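Long-range contact in oligogalacturonate lyase (Vibrio parahaemolyticus RIMD 2210633, PDB 3C5M), which probably cleaves short oligogalacturonides derived from pectin by a lyase reaction, using a manganese ion bound within its seven-bladed beta-propeller: residues 332-344 with 367-381. Residues are numbered along the deposited sequence; the frame is centred on the assembly and turned at random.
Sequences AQKLCKHSTSWDV and FTSDFEGVPAIYIAD
C336 and A380 meet at the apolar centre, where SG lies 3.5 Å from A380 CB. A chi1 of 69° sets the sulfur between its own backbone N and carbonyl carbon and directs it into the interface. From there SG also makes an oblique sulfur-aromatic contact with F367, 5.2 Å from the ring centroid, while A380 CB sits at the edge of that ring. L335 extends the patch, with CD1 against A380 CB; V23 of strand 22-25 touches both C336 and A380. On the same side of the F367 ring as the sulfur, H338 CB meets CE1 obliquely at 3.8 Å, whereas the imidazole turns away and its NE2 bonds to G301 O.

Polar bonds then take over. A chi1 of -174° swings S369 OG away from its own N and toward H338 O, to which it donates over 2.6 Å, 22° out of the carbonyl plane. Farther out, S341 N gives D370 OD2 a nearly straight bond of 3.1 Å, received on the syn lone pair, and S341 OG lies close to both carboxylate oxygens. T340 crosses the D370 side chain at about a right angle, its OG1 bonded to T352 O.

This polar end lies toward the manganese site, with the T340 side chain about 10 Å from the ion. Strands 334-337 and 376-381 belong to different sheets, and their axes approach to 7.6 Å. Such face-to-face packing of neighbouring blades is characteristic of a beta-propeller.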
ATOM      1  N   ALA A 332      13.206 -14.334 -10.656  1.00 53.91           N
ATOM      2  CA  ALA A 332      11.778 -14.271 -10.393  1.00 55.62           C
ATOM      3  C   ALA A 332      11.194 -15.666 -10.588  1.00 54.87           C
ATOM      4  O   ALA A 332      11.652 -16.417 -11.441  1.00 61.06           O
ATOM      5  CB  ALA A 332      11.118 -13.281 -11.351  1.00 48.32           C
ATOM      6  N   GLN A 333      10.184 -16.020  -9.806  1.00 54.36           N
ATOM      7  CA  GLN A 333       9.581 -17.339  -9.941  1.00 49.05           C
ATOM      8  C   GLN A 333       8.081 -17.277  -9.670  1.00 45.60           C
ATOM      9  O   GLN A 333       7.636 -16.537  -8.790  1.00 51.34           O
ATOM     10  CB  GLN A 333      10.260 -18.299  -8.968  1.00 55.93           C
ATOM     11  CG  GLN A 333       9.897 -19.762  -9.156  1.00 65.30           C
ATOM     12  CD  GLN A 333      10.796 -20.694  -8.340  1.00 68.26           C
ATOM     13  OE1 GLN A 333      10.634 -21.917  -8.360  1.00 71.15           O
ATOM     14  NE2 GLN A 333      11.748 -20.112  -7.620  1.00 66.47           N
ATOM     15  N   LYS A 334       7.299 -18.039 -10.427  1.00 31.42           N
ATOM     16  CA  LYS A 334       5.854 -18.044 -10.232  1.00 30.95           C
ATOM     17  C   LYS A 334       5.506 -18.775  -8.953  1.00 31.99           C
ATOM     18  O   LYS A 334       5.851 -19.938  -8.807  1.00 27.61           O
ATOM     19  CB  LYS A 334       5.144 -18.727 -11.398  1.00 38.14           C
ATOM     20  CG  LYS A 334       5.220 -17.980 -12.720  1.00 48.65           C
ATOM     21  CD  LYS A 334       4.274 -18.619 -13.737  1.00 49.41           C
ATOM     22  CE  LYS A 334       4.274 -17.890 -15.078  1.00 56.20           C
ATOM     23  NZ  LYS A 334       5.587 -17.943 -15.802  1.00 62.37           N
ATOM     24  N   LEU A 335       4.822 -18.097  -8.031  1.00 35.44           N
ATOM     25  CA  LEU A 335       4.447 -18.710  -6.747  1.00 44.07           C
ATOM     26  C   LEU A 335       3.198 -19.548  -6.946  1.00 44.05           C
ATOM     27  O   LEU A 335       3.215 -20.771  -6.855  1.00 46.60           O
ATOM     28  CB  LEU A 335       4.149 -17.639  -5.683  1.00 49.77           C
ATOM     29  CG  LEU A 335       4.409 -17.971  -4.204  1.00 51.74           C
ATOM     30  CD1 LEU A 335       3.609 -17.023  -3.317  1.00 35.32           C
ATOM     31  CD2 LEU A 335       4.042 -19.408  -3.910  1.00 55.22           C
ATOM     32  N   CYS A 336       2.098 -18.863  -7.199  1.00 45.99           N
ATOM     33  CA  CYS A 336       0.843 -19.534  -7.422  1.00 40.55           C
ATOM     34  C   CYS A 336       0.118 -18.625  -8.369  1.00 38.12           C
ATOM     35  O   CYS A 336       0.729 -17.769  -9.011  1.00 35.00           O
ATOM     36  CB  CYS A 336       0.052 -19.696  -6.120  1.00 38.74           C
ATOM     37  SG  CYS A 336      -0.572 -18.155  -5.429  1.00 41.00           S
ATOM     38  N   LYS A 337      -1.189 -18.789  -8.439  1.00 38.57           N
ATOM     39  CA  LYS A 337      -1.979 -17.996  -9.351  1.00 40.07           C
ATOM     40  C   LYS A 337      -3.049 -17.223  -8.589  1.00 36.17           C
ATOM     41  O   LYS A 337      -3.696 -17.777  -7.713  1.00 40.41           O
ATOM     42  CB  LYS A 337      -2.585 -18.952 -10.385  1.00 38.35           C
ATOM     43  CG  LYS A 337      -3.166 -18.303 -11.610  1.00 48.12           C
ATOM     44  CD  LYS A 337      -3.295 -19.287 -12.780  1.00 49.64           C
ATOM     45  CE  LYS A 337      -4.252 -20.450 -12.494  1.00 53.33           C
ATOM     46  NZ  LYS A 337      -3.615 -21.538 -11.694  1.00 45.03           N
ATOM     47  N   HIS A 338      -3.208 -15.937  -8.900  1.00 36.95           N
ATOM     48  CA  HIS A 338      -4.223 -15.117  -8.243  1.00 42.79           C
ATOM     49  C   HIS A 338      -5.463 -14.994  -9.120  1.00 40.22           C
ATOM     50  O   HIS A 338      -6.567 -14.822  -8.616  1.00 42.40           O
ATOM     51  CB  HIS A 338      -3.672 -13.717  -7.878  1.00 44.18           C
ATOM     52  CG  HIS A 338      -3.313 -12.860  -9.056  1.00 42.95           C
ATOM     53  ND1 HIS A 338      -4.255 -12.348  -9.926  1.00 39.86           N
ATOM     54  CD2 HIS A 338      -2.113 -12.412  -9.497  1.00 40.84           C
ATOM     55  CE1 HIS A 338      -3.647 -11.623 -10.852  1.00 34.31           C
ATOM     56  NE2 HIS A 338      -2.347 -11.645 -10.614  1.00 26.31           N
ATOM     57  N   SER A 339      -5.272 -15.090 -10.434  1.00 43.85           N
ATOM     58  CA  SER A 339      -6.376 -15.017 -11.399  1.00 48.24           C
ATOM     59  C   SER A 339      -7.442 -14.009 -11.012  1.00 46.12           C
ATOM     60  O   SER A 339      -8.586 -14.378 -10.751  1.00 43.26           O
ATOM     61  CB  SER A 339      -7.043 -16.392 -11.558  1.00 43.96           C
ATOM     62  OG  SER A 339      -6.150 -17.350 -12.104  1.00 43.14           O
ATOM     63  N   THR A 340      -7.080 -12.736 -10.988  1.00 43.00           N
ATOM     64  CA  THR A 340      -8.050 -11.724 -10.623  1.00 46.41           C
ATOM     65  C   THR A 340      -8.551 -10.998 -11.866  1.00 47.03           C
ATOM     66  O   THR A 340      -7.812 -10.822 -12.832  1.00 45.92           O
ATOM     67  CB  THR A 340      -7.437 -10.698  -9.637  1.00 47.03           C
ATOM     68  OG1 THR A 340      -8.466  -9.837  -9.133  1.00 45.19           O
ATOM     69  CG2 THR A 340      -6.379  -9.848 -10.334  1.00 36.92           C
ATOM     70  N   SER A 341      -9.818 -10.601 -11.837  1.00 47.83           N
ATOM     71  CA  SER A 341     -10.445  -9.863 -12.932  1.00 55.16           C
ATOM     72  C   SER A 341     -10.297  -8.415 -12.529  1.00 54.53           C
ATOM     73  O   SER A 341     -11.120  -7.910 -11.771  1.00 61.37           O
ATOM     74  CB  SER A 341     -11.936 -10.172 -12.991  1.00 65.21           C
ATOM     75  OG  SER A 341     -12.600  -9.636 -11.843  1.00 54.79           O
ATOM     76  N   TRP A 342      -9.276  -7.737 -13.026  1.00 42.81           N
ATOM     77  CA  TRP A 342      -9.060  -6.352 -12.634  1.00 48.07           C
ATOM     78  C   TRP A 342     -10.238  -5.395 -12.842  1.00 53.72           C
ATOM     79  O   TRP A 342     -10.043  -4.219 -13.146  1.00 60.63           O
ATOM     80  CB  TRP A 342      -7.825  -5.822 -13.345  1.00 42.16           C
ATOM     81  CG  TRP A 342      -6.655  -6.724 -13.177  1.00 44.30           C
ATOM     82  CD1 TRP A 342      -6.440  -7.919 -13.804  1.00 47.33           C
ATOM     83  CD2 TRP A 342      -5.528  -6.507 -12.325  1.00 44.15           C
ATOM     84  NE1 TRP A 342      -5.242  -8.457 -13.398  1.00 40.78           N
ATOM     85  CE2 TRP A 342      -4.663  -7.611 -12.492  1.00 36.28           C
ATOM     86  CE3 TRP A 342      -5.164  -5.485 -11.436  1.00 40.34           C
ATOM     87  CZ2 TRP A 342      -3.455  -7.721 -11.807  1.00 45.33           C
ATOM     88  CZ3 TRP A 342      -3.965  -5.594 -10.753  1.00 41.35           C
ATOM     89  CH2 TRP A 342      -3.121  -6.708 -10.943  1.00 42.50           C
ATOM     90  N   ASP A 343     -11.455  -5.895 -12.651  1.00 54.97           N
ATOM     91  CA  ASP A 343     -12.670  -5.102 -12.817  1.00 52.87           C
ATOM     92  C   ASP A 343     -12.820  -4.041 -11.741  1.00 47.29           C
ATOM     93  O   ASP A 343     -12.219  -4.127 -10.678  1.00 52.42           O
ATOM     94  CB  ASP A 343     -13.893  -6.018 -12.786  1.00 62.11           C
ATOM     95  CG  ASP A 343     -13.958  -6.950 -13.977  1.00 65.16           C
ATOM     96  OD1 ASP A 343     -14.818  -7.853 -13.961  1.00 66.63           O
ATOM     97  OD2 ASP A 343     -13.159  -6.771 -14.925  1.00 73.77           O
ATOM     98  N   VAL A 344     -13.630  -3.035 -12.031  1.00 45.85           N
ATOM     99  CA  VAL A 344     -13.868  -1.974 -11.076  1.00 50.06           C
ATOM    100  C   VAL A 344     -15.242  -2.166 -10.461  1.00 52.11           C
ATOM    101  O   VAL A 344     -16.256  -2.035 -11.137  1.00 60.47           O
ATOM    102  CB  VAL A 344     -13.800  -0.594 -11.742  1.00 47.37           C
ATOM    103  CG1 VAL A 344     -12.381  -0.316 -12.206  1.00 47.08           C
ATOM    104  CG2 VAL A 344     -14.745  -0.548 -12.924  1.00 62.78           C
ATOM    105  N   PHE A 367      -3.018 -11.762  -0.190  1.00 29.14           N
ATOM    106  CA  PHE A 367      -3.461 -11.016  -1.367  1.00 25.81           C
ATOM    107  C   PHE A 367      -4.959 -11.143  -1.571  1.00 29.83           C
ATOM    108  O   PHE A 367      -5.593 -12.018  -0.983  1.00 40.66           O
ATOM    109  CB  PHE A 367      -2.715 -11.504  -2.611  1.00 35.24           C
ATOM    110  CG  PHE A 367      -3.038 -12.917  -3.009  1.00 31.18           C
ATOM    111  CD1 PHE A 367      -4.093 -13.185  -3.867  1.00 39.85           C
ATOM    112  CD2 PHE A 367      -2.282 -13.976  -2.545  1.00 26.07           C
ATOM    113  CE1 PHE A 367      -4.385 -14.488  -4.260  1.00 35.34           C
ATOM    114  CE2 PHE A 367      -2.572 -15.284  -2.936  1.00 39.27           C
ATOM    115  CZ  PHE A 367      -3.624 -15.536  -3.795  1.00 29.22           C
ATOM    116  N   THR A 368      -5.524 -10.260  -2.391  1.00 24.20           N
ATOM    117  CA  THR A 368      -6.959 -10.278  -2.671  1.00 30.49           C
ATOM    118  C   THR A 368      -7.225 -10.840  -4.053  1.00 33.47           C
ATOM    119  O   THR A 368      -6.376 -10.746  -4.932  1.00 40.07           O
ATOM    120  CB  THR A 368      -7.583  -8.857  -2.674  1.00 27.46           C
ATOM    121  OG1 THR A 368      -7.297  -8.185  -1.443  1.00 35.26           O
ATOM    122  CG2 THR A 368      -9.099  -8.948  -2.838  1.00 22.74           C
ATOM    123  N   SER A 369      -8.394 -11.442  -4.244  1.00 34.35           N
ATOM    124  CA  SER A 369      -8.775 -11.934  -5.565  1.00 40.76           C
ATOM    125  C   SER A 369     -10.268 -12.180  -5.654  1.00 39.76           C
ATOM    126  O   SER A 369     -10.911 -12.476  -4.653  1.00 51.23           O
ATOM    127  CB  SER A 369      -8.050 -13.221  -5.934  1.00 28.93           C
ATOM    128  OG  SER A 369      -8.371 -13.535  -7.283  1.00 25.54           O
ATOM    129  N   ASP A 370     -10.832 -12.047  -6.845  1.00 39.18           N
ATOM    130  CA  ASP A 370     -12.260 -12.300  -6.992  1.00 46.62           C
ATOM    131  C   ASP A 370     -12.523 -13.417  -7.987  1.00 44.35           C
ATOM    132  O   ASP A 370     -13.594 -13.486  -8.579  1.00 49.31           O
ATOM    133  CB  ASP A 370     -12.993 -11.037  -7.446  1.00 47.18           C
ATOM    134  CG  ASP A 370     -12.555 -10.555  -8.822  1.00 48.17           C
ATOM    135  OD1 ASP A 370     -13.185  -9.588  -9.338  1.00 52.76           O
ATOM    136  OD2 ASP A 370     -11.593 -11.130  -9.382  1.00 43.89           O
ATOM    137  N   PHE A 371     -11.557 -14.311  -8.155  1.00 48.78           N
ATOM    138  CA  PHE A 371     -11.728 -15.381  -9.121  1.00 43.94           C
ATOM    139  C   PHE A 371     -12.849 -16.341  -8.755  1.00 44.91           C
ATOM    140  O   PHE A 371     -13.463 -16.937  -9.642  1.00 43.45           O
ATOM    141  CB  PHE A 371     -10.406 -16.111  -9.324  1.00 35.33           C
ATOM    142  CG  PHE A 371     -10.111 -17.134  -8.294  1.00 36.26           C
ATOM    143  CD1 PHE A 371     -10.519 -18.445  -8.475  1.00 46.54           C
ATOM    144  CD2 PHE A 371      -9.402 -16.804  -7.156  1.00 42.44           C
ATOM    145  CE1 PHE A 371     -10.218 -19.430  -7.532  1.00 42.06           C
ATOM    146  CE2 PHE A 371      -9.093 -17.776  -6.198  1.00 40.43           C
ATOM    147  CZ  PHE A 371      -9.504 -19.093  -6.391  1.00 47.91           C
ATOM    148  N   GLU A 372     -13.135 -16.473  -7.458  1.00 41.83           N
ATOM    149  CA  GLU A 372     -14.213 -17.351  -7.031  1.00 33.85           C
ATOM    150  C   GLU A 372     -15.536 -16.604  -7.097  1.00 38.50           C
ATOM    151  O   GLU A 372     -16.538 -17.044  -6.535  1.00 42.29           O
ATOM    152  CB  GLU A 372     -13.991 -17.861  -5.612  1.00 31.25           C
ATOM    153  CG  GLU A 372     -12.784 -18.738  -5.428  1.00 36.36           C
ATOM    154  CD  GLU A 372     -12.921 -19.645  -4.216  1.00 49.41           C
ATOM    155  OE1 GLU A 372     -13.849 -20.490  -4.211  1.00 54.24           O
ATOM    156  OE2 GLU A 372     -12.111 -19.516  -3.266  1.00 55.41           O
ATOM    157  N   GLY A 373     -15.538 -15.464  -7.776  1.00 36.06           N
ATOM    158  CA  GLY A 373     -16.776 -14.715  -7.908  1.00 44.14           C
ATOM    159  C   GLY A 373     -16.824 -13.347  -7.260  1.00 44.07           C
ATOM    160  O   GLY A 373     -17.285 -12.373  -7.857  1.00 43.56           O
ATOM    161  N   VAL A 374     -16.374 -13.260  -6.020  1.00 48.14           N
ATOM    162  CA  VAL A 374     -16.375 -11.971  -5.357  1.00 48.80           C
ATOM    163  C   VAL A 374     -15.020 -11.783  -4.700  1.00 45.74           C
ATOM    164  O   VAL A 374     -14.346 -12.768  -4.364  1.00 44.40           O
ATOM    165  CB  VAL A 374     -17.492 -11.872  -4.300  1.00 43.99           C
ATOM    166  CG1 VAL A 374     -16.906 -11.917  -2.895  1.00 45.84           C
ATOM    167  CG2 VAL A 374     -18.273 -10.591  -4.515  1.00 53.59           C
ATOM    168  N   PRO A 375     -14.593 -10.519  -4.528  1.00 37.69           N
ATOM    169  CA  PRO A 375     -13.299 -10.284  -3.899  1.00 27.13           C
ATOM    170  C   PRO A 375     -13.216 -10.929  -2.518  1.00 32.88           C
ATOM    171  O   PRO A 375     -14.113 -10.773  -1.670  1.00 34.76           O
ATOM    172  CB  PRO A 375     -13.203  -8.766  -3.876  1.00 24.03           C
ATOM    173  CG  PRO A 375     -14.619  -8.333  -3.833  1.00 27.17           C
ATOM    174  CD  PRO A 375     -15.273  -9.243  -4.810  1.00 38.25           C
ATOM    175  N   ALA A 376     -12.130 -11.671  -2.320  1.00 29.63           N
ATOM    176  CA  ALA A 376     -11.860 -12.384  -1.079  1.00 32.73           C
ATOM    177  C   ALA A 376     -10.357 -12.372  -0.778  1.00 35.05           C
ATOM    178  O   ALA A 376      -9.533 -12.037  -1.640  1.00 35.46           O
ATOM    179  CB  ALA A 376     -12.364 -13.812  -1.185  1.00 25.39           C
ATOM    180  N   ILE A 377     -10.007 -12.766   0.441  1.00 32.87           N
ATOM    181  CA  ILE A 377      -8.621 -12.756   0.890  1.00 34.91           C
ATOM    182  C   ILE A 377      -7.997 -14.144   0.959  1.00 35.02           C
ATOM    183  O   ILE A 377      -8.573 -15.064   1.542  1.00 38.20           O
ATOM    184  CB  ILE A 377      -8.524 -12.089   2.286  1.00 36.06           C
ATOM    185  CG1 ILE A 377      -9.201 -10.721   2.250  1.00 37.90           C
ATOM    186  CG2 ILE A 377      -7.081 -11.886   2.685  1.00 35.91           C
ATOM    187  CD1 ILE A 377      -9.274 -10.064   3.595  1.00 44.14           C
ATOM    188  N   TYR A 378      -6.811 -14.286   0.372  1.00 34.56           N
ATOM    189  CA  TYR A 378      -6.096 -15.565   0.363  1.00 27.13           C
ATOM    190  C   TYR A 378      -4.693 -15.391   0.901  1.00 22.79           C
ATOM    191  O   TYR A 378      -4.173 -14.284   0.951  1.00 40.19           O
ATOM    192  CB  TYR A 378      -5.975 -16.113  -1.065  1.00 27.22           C
ATOM    193  CG  TYR A 378      -7.285 -16.313  -1.795  1.00 31.33           C
ATOM    194  CD1 TYR A 378      -7.949 -15.243  -2.384  1.00 29.47           C
ATOM    195  CD2 TYR A 378      -7.875 -17.573  -1.865  1.00 36.23           C
ATOM    196  CE1 TYR A 378      -9.173 -15.416  -3.021  1.00 43.35           C
ATOM    197  CE2 TYR A 378      -9.100 -17.760  -2.504  1.00 45.44           C
ATOM    198  CZ  TYR A 378      -9.747 -16.674  -3.077  1.00 46.27           C
ATOM    199  OH  TYR A 378     -10.975 -16.842  -3.686  1.00 53.09           O
ATOM    200  N   ILE A 379      -4.087 -16.491   1.311  1.00 22.53           N
ATOM    201  CA  ILE A 379      -2.715 -16.475   1.778  1.00 18.14           C
ATOM    202  C   ILE A 379      -2.063 -17.666   1.094  1.00 30.75           C
ATOM    203  O   ILE A 379      -2.418 -18.814   1.355  1.00 35.79           O
ATOM    204  CB  ILE A 379      -2.599 -16.655   3.306  1.00 22.80           C
ATOM    205  CG1 ILE A 379      -2.941 -15.351   4.018  1.00 27.38           C
ATOM    206  CG2 ILE A 379      -1.185 -17.070   3.674  1.00 24.90           C
ATOM    207  CD1 ILE A 379      -3.080 -15.489   5.491  1.00 10.37           C
ATOM    208  N   ALA A 380      -1.121 -17.392   0.202  1.00 33.40           N
ATOM    209  CA  ALA A 380      -0.434 -18.455  -0.507  1.00 33.66           C
ATOM    210  C   ALA A 380       0.837 -18.839   0.240  1.00 42.58           C
ATOM    211  O   ALA A 380       1.635 -17.978   0.602  1.00 45.01           O
ATOM    212  CB  ALA A 380      -0.091 -18.003  -1.921  1.00 29.34           C
ATOM    213  N   ASP A 381       1.023 -20.136   0.470  1.00 47.37           N
ATOM    214  CA  ASP A 381       2.215 -20.629   1.146  1.00 47.27           C
ATOM    215  C   ASP A 381       3.419 -20.289   0.291  1.00 40.79           C
ATOM    216  O   ASP A 381       3.279 -20.050  -0.901  1.00 41.68           O
ATOM    217  CB  ASP A 381       2.123 -22.146   1.347  1.00 52.33           C
ATOM    218  CG  ASP A 381       1.387 -22.525   2.632  1.00 65.70           C
ATOM    219  OD1 ASP A 381       0.323 -21.919   2.937  1.00 68.01           O
ATOM    220  OD2 ASP A 381       1.870 -23.442   3.336  1.00 65.28           O
TER